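Side-chain contacts in thermosome subunit (Methanococcoides burtonii, PDB 3AQ1), which is a group II chaperonin that probably binds unfolded proteins and uses ATP hydrolysis to help them fold: residues A[129-134]-A[164-169]; A[122-127]-A[325-330]; A[133-138]-A[145-150]. All coordinates share one frame; numbering follows the deposited sequence.

Contact 1 of 3, residues A[129-134]-A[164-169]; sequences VKAVRS and SELIDG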
loop_
_atom_site.group_PDB
_atom_site.type_symbol
_atom_site.label_atom_id
_atom_site.label_comp_id
_atom_site.label_asym_id
_atom_site.label_seq_id
_atom_site.Cartn_x
_atom_site.Cartn_y
_atom_site.Cartn_z
ATOM N N VAL A 129 -10.332 -4.084 -5.982
ATOM C CA VAL A 129 -9.799 -5.354 -6.448
ATOM C C VAL A 129 -9.506 -5.334 -7.958
ATOM O O VAL A 129 -8.499 -5.870 -8.424
ATOM C CB VAL A 129 -10.736 -6.525 -6.032
ATOM C CG1 VAL A 129 -10.375 -7.818 -6.743
ATOM C CG2 VAL A 129 -10.679 -6.732 -4.531
ATOM N N LYS A 130 -10.378 -4.679 -8.709
ATOM C CA LYS A 130 -10.233 -4.568 -10.150
ATOM C C LYS A 130 -9.047 -3.676 -10.546
ATOM O O LYS A 130 -8.404 -3.905 -11.566
ATOM C CB LYS A 130 -11.531 -4.032 -10.727
ATOM C CG LYS A 130 -11.523 -3.777 -12.203
ATOM C CD LYS A 130 -12.928 -3.438 -12.667
ATOM C CE LYS A 130 -12.975 -3.073 -14.141
ATOM N NZ LYS A 130 -14.346 -2.605 -14.521
ATOM N N ALA A 131 -8.775 -2.658 -9.735
ATOM C CA ALA A 131 -7.656 -1.753 -9.953
ATOM C C ALA A 131 -6.350 -2.454 -9.608
ATOM O O ALA A 131 -5.423 -2.500 -10.421
ATOM C CB ALA A 131 -7.820 -0.500 -9.101
ATOM N N VAL A 132 -6.283 -3.007 -8.399
ATOM C CA VAL A 132 -5.096 -3.713 -7.950
ATOM C C VAL A 132 -4.762 -4.857 -8.885
ATOM O O VAL A 132 -3.650 -4.934 -9.385
ATOM C CB VAL A 132 -5.245 -4.240 -6.518
ATOM C CG1 VAL A 132 -4.236 -5.339 -6.250
ATOM C CG2 VAL A 132 -5.044 -3.109 -5.538
ATOM N N ARG A 133 -5.733 -5.727 -9.143
ATOM C CA ARG A 133 -5.526 -6.858 -10.054
ATOM C C ARG A 133 -4.938 -6.460 -11.396
ATOM O O ARG A 133 -4.391 -7.300 -12.100
ATOM C CB ARG A 133 -6.824 -7.637 -10.291
ATOM C CG ARG A 133 -7.102 -8.675 -9.233
ATOM C CD ARG A 133 -8.437 -9.324 -9.443
ATOM N NE ARG A 133 -8.484 -10.096 -10.677
ATOM C CZ ARG A 133 -9.295 -11.132 -10.858
ATOM N NH1 ARG A 133 -10.115 -11.509 -9.879
ATOM N NH2 ARG A 133 -9.285 -11.794 -12.009
ATOM N N SER A 134 -5.055 -5.188 -11.756
ATOM C CA SER A 134 -4.696 -4.771 -13.102
ATOM C C SER A 134 -3.319 -4.113 -13.161
ATOM O O SER A 134 -2.842 -3.760 -14.233
ATOM C CB SER A 134 -5.789 -3.874 -13.697
ATOM O OG SER A 134 -5.418 -2.511 -13.734
ATOM N N SER A 164 -17.543 5.071 -11.776
ATOM C CA SER A 164 -16.090 5.182 -11.705
ATOM C C SER A 164 -15.426 4.449 -12.876
ATOM O O SER A 164 -15.899 3.407 -13.320
ATOM C CB SER A 164 -15.567 4.698 -10.348
ATOM O OG SER A 164 -15.900 5.637 -9.333
ATOM N N GLU A 165 -14.347 5.011 -13.402
ATOM C CA GLU A 165 -13.682 4.397 -14.543
ATOM C C GLU A 165 -12.273 3.937 -14.215
ATOM O O GLU A 165 -11.590 4.513 -13.364
ATOM C CB GLU A 165 -13.625 5.359 -15.732
ATOM C CG GLU A 165 -14.966 5.766 -16.293
ATOM C CD GLU A 165 -14.847 6.873 -17.324
ATOM O OE1 GLU A 165 -15.186 8.040 -17.018
ATOM O OE2 GLU A 165 -14.407 6.569 -18.445
ATOM N N LEU A 166 -11.845 2.893 -14.911
ATOM C CA LEU A 166 -10.462 2.467 -14.859
ATOM C C LEU A 166 -9.810 2.809 -16.184
ATOM O O LEU A 166 -9.999 2.109 -17.172
ATOM C CB LEU A 166 -10.380 0.974 -14.596
ATOM C CG LEU A 166 -9.426 0.619 -13.466
ATOM C CD1 LEU A 166 -9.955 1.215 -12.167
ATOM C CD2 LEU A 166 -9.274 -0.881 -13.355
ATOM N N ILE A 167 -9.060 3.901 -16.211
ATOM C CA ILE A 167 -8.378 4.322 -17.425
ATOM C C ILE A 167 -7.007 3.681 -17.515
ATOM O O ILE A 167 -6.233 3.740 -16.565
ATOM C CB ILE A 167 -8.185 5.836 -17.466
ATOM C CG1 ILE A 167 -9.538 6.527 -17.633
ATOM C CG2 ILE A 167 -7.203 6.217 -18.565
ATOM C CD1 ILE A 167 -10.540 5.726 -18.411
ATOM N N ASP A 168 -6.708 3.088 -18.667
ATOM C CA ASP A 168 -5.435 2.409 -18.878
ATOM C C ASP A 168 -4.400 3.373 -19.385
ATOM O O ASP A 168 -4.056 3.376 -20.556
ATOM C CB ASP A 168 -5.586 1.215 -19.821
ATOM C CG ASP A 168 -6.088 -0.030 -19.105
ATOM O OD1 ASP A 168 -5.470 -0.428 -18.088
ATOM O OD2 ASP A 168 -7.104 -0.608 -19.555
ATOM N N GLY A 169 -3.899 4.180 -18.471
ATOM C CA GLY A 169 -2.933 5.211 -18.755
ATOM C C GLY A 169 -2.859 6.164 -17.577
ATOM O O GLY A 169 -2.788 5.730 -16.434
#

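Contact 2 of 3, residues A[122-127]-A[325-330]; sequences EKLSAL and VLLHGG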
loop_
_atom_site.group_PDB
_atom_site.type_symbol
_atom_site.label_atom_id
_atom_site.label_comp_id
_atom_site.label_asym_id
_atom_site.label_seq_id
_atom_site.Cartn_x
_atom_site.Cartn_y
_atom_site.Cartn_z
ATOM N N GLU A 122 -19.565 -2.706 -0.561
ATOM C CA GLU A 122 -19.490 -3.682 -1.645
ATOM C C GLU A 122 -18.825 -3.121 -2.903
ATOM O O GLU A 122 -17.890 -3.716 -3.432
ATOM C CB GLU A 122 -20.882 -4.215 -1.995
ATOM C CG GLU A 122 -21.587 -4.952 -0.863
ATOM C CD GLU A 122 -22.223 -4.027 0.179
ATOM O OE1 GLU A 122 -22.454 -2.827 -0.106
ATOM O OE2 GLU A 122 -22.506 -4.519 1.291
ATOM N N LYS A 123 -19.322 -1.981 -3.377
ATOM C CA LYS A 123 -18.868 -1.396 -4.639
ATOM C C LYS A 123 -17.438 -0.870 -4.591
ATOM O O LYS A 123 -16.693 -1.008 -5.560
ATOM C CB LYS A 123 -19.815 -0.288 -5.120
ATOM C CG LYS A 123 -21.159 -0.774 -5.677
ATOM C CD LYS A 123 -22.162 0.383 -5.759
ATOM C CE LYS A 123 -23.580 -0.060 -6.135
ATOM N NZ LYS A 123 -24.550 1.074 -6.000
ATOM N N LEU A 124 -17.046 -0.262 -3.479
ATOM C CA LEU A 124 -15.676 0.217 -3.368
ATOM C C LEU A 124 -14.682 -0.951 -3.284
ATOM O O LEU A 124 -13.538 -0.843 -3.720
ATOM C CB LEU A 124 -15.513 1.154 -2.178
ATOM C CG LEU A 124 -14.245 1.995 -2.268
ATOM C CD1 LEU A 124 -14.293 2.907 -3.503
ATOM C CD2 LEU A 124 -14.058 2.797 -1.012
ATOM N N SER A 125 -15.129 -2.070 -2.739
ATOM C CA SER A 125 -14.289 -3.256 -2.651
ATOM C C SER A 125 -14.008 -3.830 -4.038
ATOM O O SER A 125 -12.875 -4.169 -4.376
ATOM C CB SER A 125 -14.959 -4.311 -1.767
ATOM O OG SER A 125 -15.034 -3.858 -0.435
ATOM N N ALA A 126 -15.067 -3.936 -4.827
ATOM C CA ALA A 126 -14.974 -4.369 -6.206
ATOM C C ALA A 126 -14.010 -3.488 -6.989
ATOM O O ALA A 126 -13.187 -3.969 -7.759
ATOM C CB ALA A 126 -16.343 -4.341 -6.845
ATOM N N LEU A 127 -14.128 -2.188 -6.787
ATOM C CA LEU A 127 -13.313 -1.237 -7.510
ATOM C C LEU A 127 -11.853 -1.406 -7.098
ATOM O O LEU A 127 -10.972 -1.451 -7.954
ATOM C CB LEU A 127 -13.814 0.187 -7.245
ATOM C CG LEU A 127 -13.123 1.327 -7.968
ATOM C CD1 LEU A 127 -13.007 0.966 -9.428
ATOM C CD2 LEU A 127 -13.912 2.604 -7.779
ATOM N N VAL A 325 -7.774 5.698 -11.667
ATOM C CA VAL A 325 -9.169 5.530 -11.307
ATOM C C VAL A 325 -9.812 6.905 -11.325
ATOM O O VAL A 325 -9.458 7.757 -10.512
ATOM C CB VAL A 325 -9.330 4.994 -9.868
ATOM C CG1 VAL A 325 -10.793 4.849 -9.545
ATOM C CG2 VAL A 325 -8.604 3.669 -9.668
ATOM N N LEU A 326 -10.732 7.140 -12.255
ATOM C CA LEU A 326 -11.610 8.289 -12.119
ATOM C C LEU A 326 -12.717 7.891 -11.150
ATOM O O LEU A 326 -13.659 7.190 -11.521
ATOM C CB LEU A 326 -12.198 8.697 -13.465
ATOM C CG LEU A 326 -11.170 9.074 -14.522
ATOM C CD1 LEU A 326 -11.863 9.484 -15.796
ATOM C CD2 LEU A 326 -10.297 10.195 -13.995
ATOM N N LEU A 327 -12.583 8.322 -9.898
ATOM C CA LEU A 327 -13.519 7.957 -8.834
ATOM C C LEU A 327 -14.724 8.893 -8.776
ATOM O O LEU A 327 -14.561 10.106 -8.615
ATOM C CB LEU A 327 -12.798 7.977 -7.486
ATOM C CG LEU A 327 -13.571 7.541 -6.243
ATOM C CD1 LEU A 327 -14.090 6.130 -6.427
ATOM C CD2 LEU A 327 -12.663 7.629 -5.025
ATOM N N HIS A 328 -15.924 8.328 -8.905
ATOM C CA HIS A 328 -17.164 9.104 -8.787
ATOM C C HIS A 328 -17.930 8.855 -7.475
ATOM O O HIS A 328 -17.929 7.748 -6.938
ATOM C CB HIS A 328 -18.087 8.823 -9.971
ATOM C CG HIS A 328 -17.629 9.440 -11.252
ATOM N ND1 HIS A 328 -16.838 8.770 -12.159
ATOM C CD2 HIS A 328 -17.844 10.670 -11.777
ATOM C CE1 HIS A 328 -16.583 9.563 -13.187
ATOM N NE2 HIS A 328 -17.178 10.722 -12.978
ATOM N N GLY A 329 -18.585 9.901 -6.976
ATOM C CA GLY A 329 -19.434 9.819 -5.798
ATOM C C GLY A 329 -20.610 10.774 -5.934
ATOM O O GLY A 329 -20.625 11.591 -6.853
ATOM N N GLY A 330 -21.590 10.687 -5.034
ATOM C CA GLY A 330 -22.749 11.559 -5.125
ATOM C C GLY A 330 -22.389 13.037 -5.101
ATOM O O GLY A 330 -22.890 13.828 -5.909
#

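Contact 3 of 3, residues A[133-138]-A[145-150]; sequences RSIVEE and VNVLEN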
loop_
_atom_site.group_PDB
_atom_site.type_symbol
_atom_site.label_atom_id
_atom_site.label_comp_id
_atom_site.label_asym_id
_atom_site.label_seq_id
_atom_site.Cartn_x
_atom_site.Cartn_y
_atom_site.Cartn_z
ATOM N N ARG A 133 -5.733 -5.727 -9.143
ATOM C CA ARG A 133 -5.526 -6.858 -10.054
ATOM C C ARG A 133 -4.938 -6.460 -11.396
ATOM O O ARG A 133 -4.391 -7.300 -12.100
ATOM C CB ARG A 133 -6.824 -7.637 -10.291
ATOM C CG ARG A 133 -7.102 -8.675 -9.233
ATOM C CD ARG A 133 -8.437 -9.324 -9.443
ATOM N NE ARG A 133 -8.484 -10.096 -10.677
ATOM C CZ ARG A 133 -9.295 -11.132 -10.858
ATOM N NH1 ARG A 133 -10.115 -11.509 -9.879
ATOM N NH2 ARG A 133 -9.285 -11.794 -12.009
ATOM N N SER A 134 -5.055 -5.188 -11.756
ATOM C CA SER A 134 -4.696 -4.771 -13.102
ATOM C C SER A 134 -3.319 -4.113 -13.161
ATOM O O SER A 134 -2.842 -3.760 -14.233
ATOM C CB SER A 134 -5.789 -3.874 -13.697
ATOM O OG SER A 134 -5.418 -2.511 -13.734
ATOM N N ILE A 135 -2.680 -3.964 -12.004
ATOM C CA ILE A 135 -1.303 -3.498 -11.954
ATOM C C ILE A 135 -0.372 -4.529 -11.311
ATOM O O ILE A 135 0.768 -4.207 -10.964
ATOM C CB ILE A 135 -1.173 -2.176 -11.172
ATOM C CG1 ILE A 135 -1.554 -2.384 -9.701
ATOM C CG2 ILE A 135 -2.025 -1.100 -11.807
ATOM C CD1 ILE A 135 -0.864 -1.450 -8.776
ATOM N N VAL A 136 -0.857 -5.760 -11.135
ATOM C CA VAL A 136 -0.026 -6.847 -10.607
ATOM C C VAL A 136 1.114 -7.230 -11.549
ATOM O O VAL A 136 0.879 -7.618 -12.693
ATOM C CB VAL A 136 -0.849 -8.120 -10.325
ATOM C CG1 VAL A 136 0.075 -9.249 -9.863
ATOM C CG2 VAL A 136 -1.919 -7.849 -9.283
ATOM N N GLU A 137 2.347 -7.133 -11.062
ATOM C CA GLU A 137 3.523 -7.464 -11.870
ATOM C C GLU A 137 4.089 -8.822 -11.479
ATOM O O GLU A 137 4.109 -9.180 -10.305
ATOM C CB GLU A 137 4.601 -6.376 -11.743
ATOM C CG GLU A 137 4.237 -5.060 -12.434
ATOM C CD GLU A 137 5.205 -3.916 -12.129
ATOM O OE1 GLU A 137 5.354 -3.543 -10.942
ATOM O OE2 GLU A 137 5.796 -3.368 -13.091
ATOM N N GLU A 138 4.535 -9.589 -12.466
ATOM C CA GLU A 138 5.160 -10.874 -12.184
ATOM C C GLU A 138 6.648 -10.667 -11.948
ATOM O O GLU A 138 7.238 -9.720 -12.464
ATOM C CB GLU A 138 4.944 -11.842 -13.342
ATOM C CG GLU A 138 4.654 -13.263 -12.907
ATOM C CD GLU A 138 3.236 -13.683 -13.237
ATOM O OE1 GLU A 138 2.347 -12.803 -13.275
ATOM O OE2 GLU A 138 3.010 -14.893 -13.459
ATOM N N VAL A 145 3.075 -5.567 -6.380
ATOM C CA VAL A 145 1.978 -4.621 -6.613
ATOM C C VAL A 145 2.353 -3.191 -6.222
ATOM O O VAL A 145 2.268 -2.819 -5.057
ATOM C CB VAL A 145 0.706 -5.012 -5.857
ATOM C CG1 VAL A 145 -0.366 -3.972 -6.086
ATOM C CG2 VAL A 145 0.211 -6.385 -6.293
ATOM N N ASN A 146 2.767 -2.386 -7.195
ATOM C CA ASN A 146 3.204 -1.025 -6.905
ATOM C C ASN A 146 2.079 0.009 -6.930
ATOM O O ASN A 146 1.862 0.684 -7.929
ATOM C CB ASN A 146 4.334 -0.602 -7.837
ATOM C CG ASN A 146 4.859 0.797 -7.515
ATOM O OD1 ASN A 146 4.311 1.500 -6.652
ATOM N ND2 ASN A 146 5.923 1.208 -8.213
ATOM N N VAL A 147 1.384 0.148 -5.812
ATOM C CA VAL A 147 0.251 1.059 -5.727
ATOM C C VAL A 147 0.631 2.550 -5.789
ATOM O O VAL A 147 -0.029 3.327 -6.464
ATOM C CB VAL A 147 -0.609 0.729 -4.493
ATOM C CG1 VAL A 147 -1.858 1.597 -4.447
ATOM C CG2 VAL A 147 -0.993 -0.747 -4.533
ATOM N N LEU A 148 1.705 2.946 -5.118
ATOM C CA LEU A 148 2.122 4.349 -5.119
ATOM C C LEU A 148 2.309 4.950 -6.520
ATOM O O LEU A 148 1.880 6.072 -6.776
ATOM C CB LEU A 148 3.405 4.532 -4.294
ATOM C CG LEU A 148 3.368 3.981 -2.862
ATOM C CD1 LEU A 148 4.756 3.978 -2.226
ATOM C CD2 LEU A 148 2.363 4.739 -1.981
ATOM N N GLU A 149 2.948 4.200 -7.414
ATOM C CA GLU A 149 3.317 4.695 -8.742
ATOM C C GLU A 149 2.362 4.256 -9.861
ATOM O O GLU A 149 2.149 4.977 -10.835
ATOM C CB GLU A 149 4.731 4.224 -9.106
ATOM C CG GLU A 149 5.841 4.722 -8.189
ATOM C CD GLU A 149 7.216 4.212 -8.602
ATOM O OE1 GLU A 149 7.344 3.627 -9.699
ATOM O OE2 GLU A 149 8.173 4.395 -7.826
ATOM N N ASN A 150 1.811 3.060 -9.726
ATOM C CA ASN A 150 0.949 2.504 -10.754
ATOM C C ASN A 150 -0.540 2.825 -10.620
ATOM O O ASN A 150 -1.310 2.551 -11.531
ATOM C CB ASN A 150 1.157 0.994 -10.840
ATOM C CG ASN A 150 2.413 0.628 -11.608
ATOM O OD1 ASN A 150 2.851 1.373 -12.482
ATOM N ND2 ASN A 150 2.992 -0.523 -11.290
HETATM O O HOH W 1 2.876 -2.855 -9.893
#

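Contact 1 of 3, residues A[129-134]-A[164-169]
Leu-166 of strand 165-167 reaches helix 121-132 with both of its methyls. CD2 lies 3.6 Å from the backbone O of Lys-130 and 3.8 Å from Lys-130 CG, and it also passes 3.9 Å from Ala-131 CA, while CD1 meets Ala-131 CB at 4.1 Å. Lys-130 presents its aliphatic stem rather than its charge: CG is trans to the backbone N (chi1 176°) and the chain is extended from there on, running past Leu-166 in the opposite direction. Ser-134 OG comes 4.2 Å from the same CD2 of Leu-166, the looser edge of the contact. The same hydroxyl makes a weak hydrogen bond, 3.3 Å, to Ala-131 O, within its own segment.

One layer out, Leu-166 also touches Val-325 of the adjoining strand 323-329 and Leu-127 of the same helix, while Ala-131 leans on Leu-346 of helix 332-355. Backbone bonds from Glu-165 to Leu-326 and from Ile-167 to Thr-324 fix the strand that carries Leu-166. No hydrogen bond crosses between sheet edge and helix, so the contact is van der Waals packing, partly buried, that leaves Lys-130 at its exposed margin.

Contact 2 of 3, residues A[122-127]-A[325-330]
Three pairs of methyl groups join Leu-124 and Leu-127 of helix 121-132 to Val-325 and Leu-327 of strand 323-329. The closest is Leu-127 CD2 with Leu-327 CD1, 3.8 Å apart. In both leucines CG is trans to the backbone N (chi1 -177° and -176°), which carries each branch into the gap between helix and strand, where the two side chains meet obliquely. The same CD2 of Leu-127 is 4.2 Å from Val-325 CG1, and therefore rests against two residues that lie two positions apart on the strand. Leu-327 CD1 is shared in turn, since Leu-124 CD1 comes within 4.4 Å of it from one helical turn earlier. Helix and strand segments run almost exactly antiparallel, at 176°, with axes 11.6 Å apart, a spacing that these branched side chains bridge.

Polar bonds lie around the contact and none crosses it. Lys-123 NZ forms a salt bridge with Asp-162, linking the helix to the loop ahead of strand 165-167, and the backbone N of His-328 is held by the hydroxyl of Ser-164. Along the strand, Val-325 and Leu-327 make backbone bonds to strand 151-157, whereas Leu-326 bonds to strand 165-167.

These bonds place strand 323-329 in the middle of a mixed three-stranded sheet, parallel to 151-157 and antiparallel to 165-167, in a part of the fold consistent with the intermediate domain of group II chaperonins. The helix packs on the sheet face bearing Val-325 and Leu-327. Helix 332-355 borders the buried contact: Leu-124 and Leu-327 both touch its Leu-338, and beyond that Leu-124 meets Ala-341 and Leu-327 meets Leu-342. Strands 151-157 and 165-167 flank strand 323-329 on its two sides.

Contact 3 of 3, residues A[133-138]-A[145-150]
Val-136 and Val-145 face each other as a loosely held, non-hydrogen-bonded antiparallel pair, their CA atoms 5.0 Å apart, in the small beta hairpin of strands 136-137 and 144-145. Their CG2 methyls touch on one face of it.

Ile-135 carries most of the apolar contact. Its first torsion (chi1 64°) places CG1 between the backbone N and the carbonyl carbon, and the extended second torsion carries CD1 across Val-145 at about a right angle, 3.7 Å from Val-145 CG1. Ile-135 CD1 also lies 3.6 Å from Asn-146 O. On the other branch, Ile-135 CG2 packs 3.7 Å from Asn-150 O. With Ile-135 cut back to an alanine, CG1, CG2 and CD1 are gone, and Val-145 CG1 and Asn-150 CB would probably lose their packing partner.

Glu-137 and Asn-150 meet through water: OE1 and ND2 are 3.8 Å apart, with carboxylate and amide planes nearly perpendicular. The water donates to Glu-137 OE1 and Ile-135 O and accepts from Asn-150 ND2 and Asn-146 N, so four bonds fix it between the segments.

Behind Val-145 stands Ile-353 of helix 332-355. Asn-146 is the N-cap of helix 147-150: its OD1 accepts from Glu-149 N at 3.1 Å, nearly straight at 162°, with the donor 50° out of the carbonyl plane.

Along the chain the order is helix 121-132, hairpin 136-145, helix 147-150, strand 165-167 and, much later, strand 323-329. Contact 2 therefore closes a long excursion within which contacts 1 and 3 both fall. Contacts 1 and 2 both use helix 121-132, have centres about 10 Å apart and touch directly where Ser-164 meets His-328; their strands are neighbours in one sheet. Contacts 1 and 3 start from overlapping segments that share Arg-133 and Ser-134; contact 3 closes first, at 145-150, and contact 1 at 164-169. Contact 3 has its centre about 10 Å from that of contact 1 and about 18 Å from that of contact 2, which it does not touch. Helix 121-132 and its continuation thus join chain parts distant in sequence.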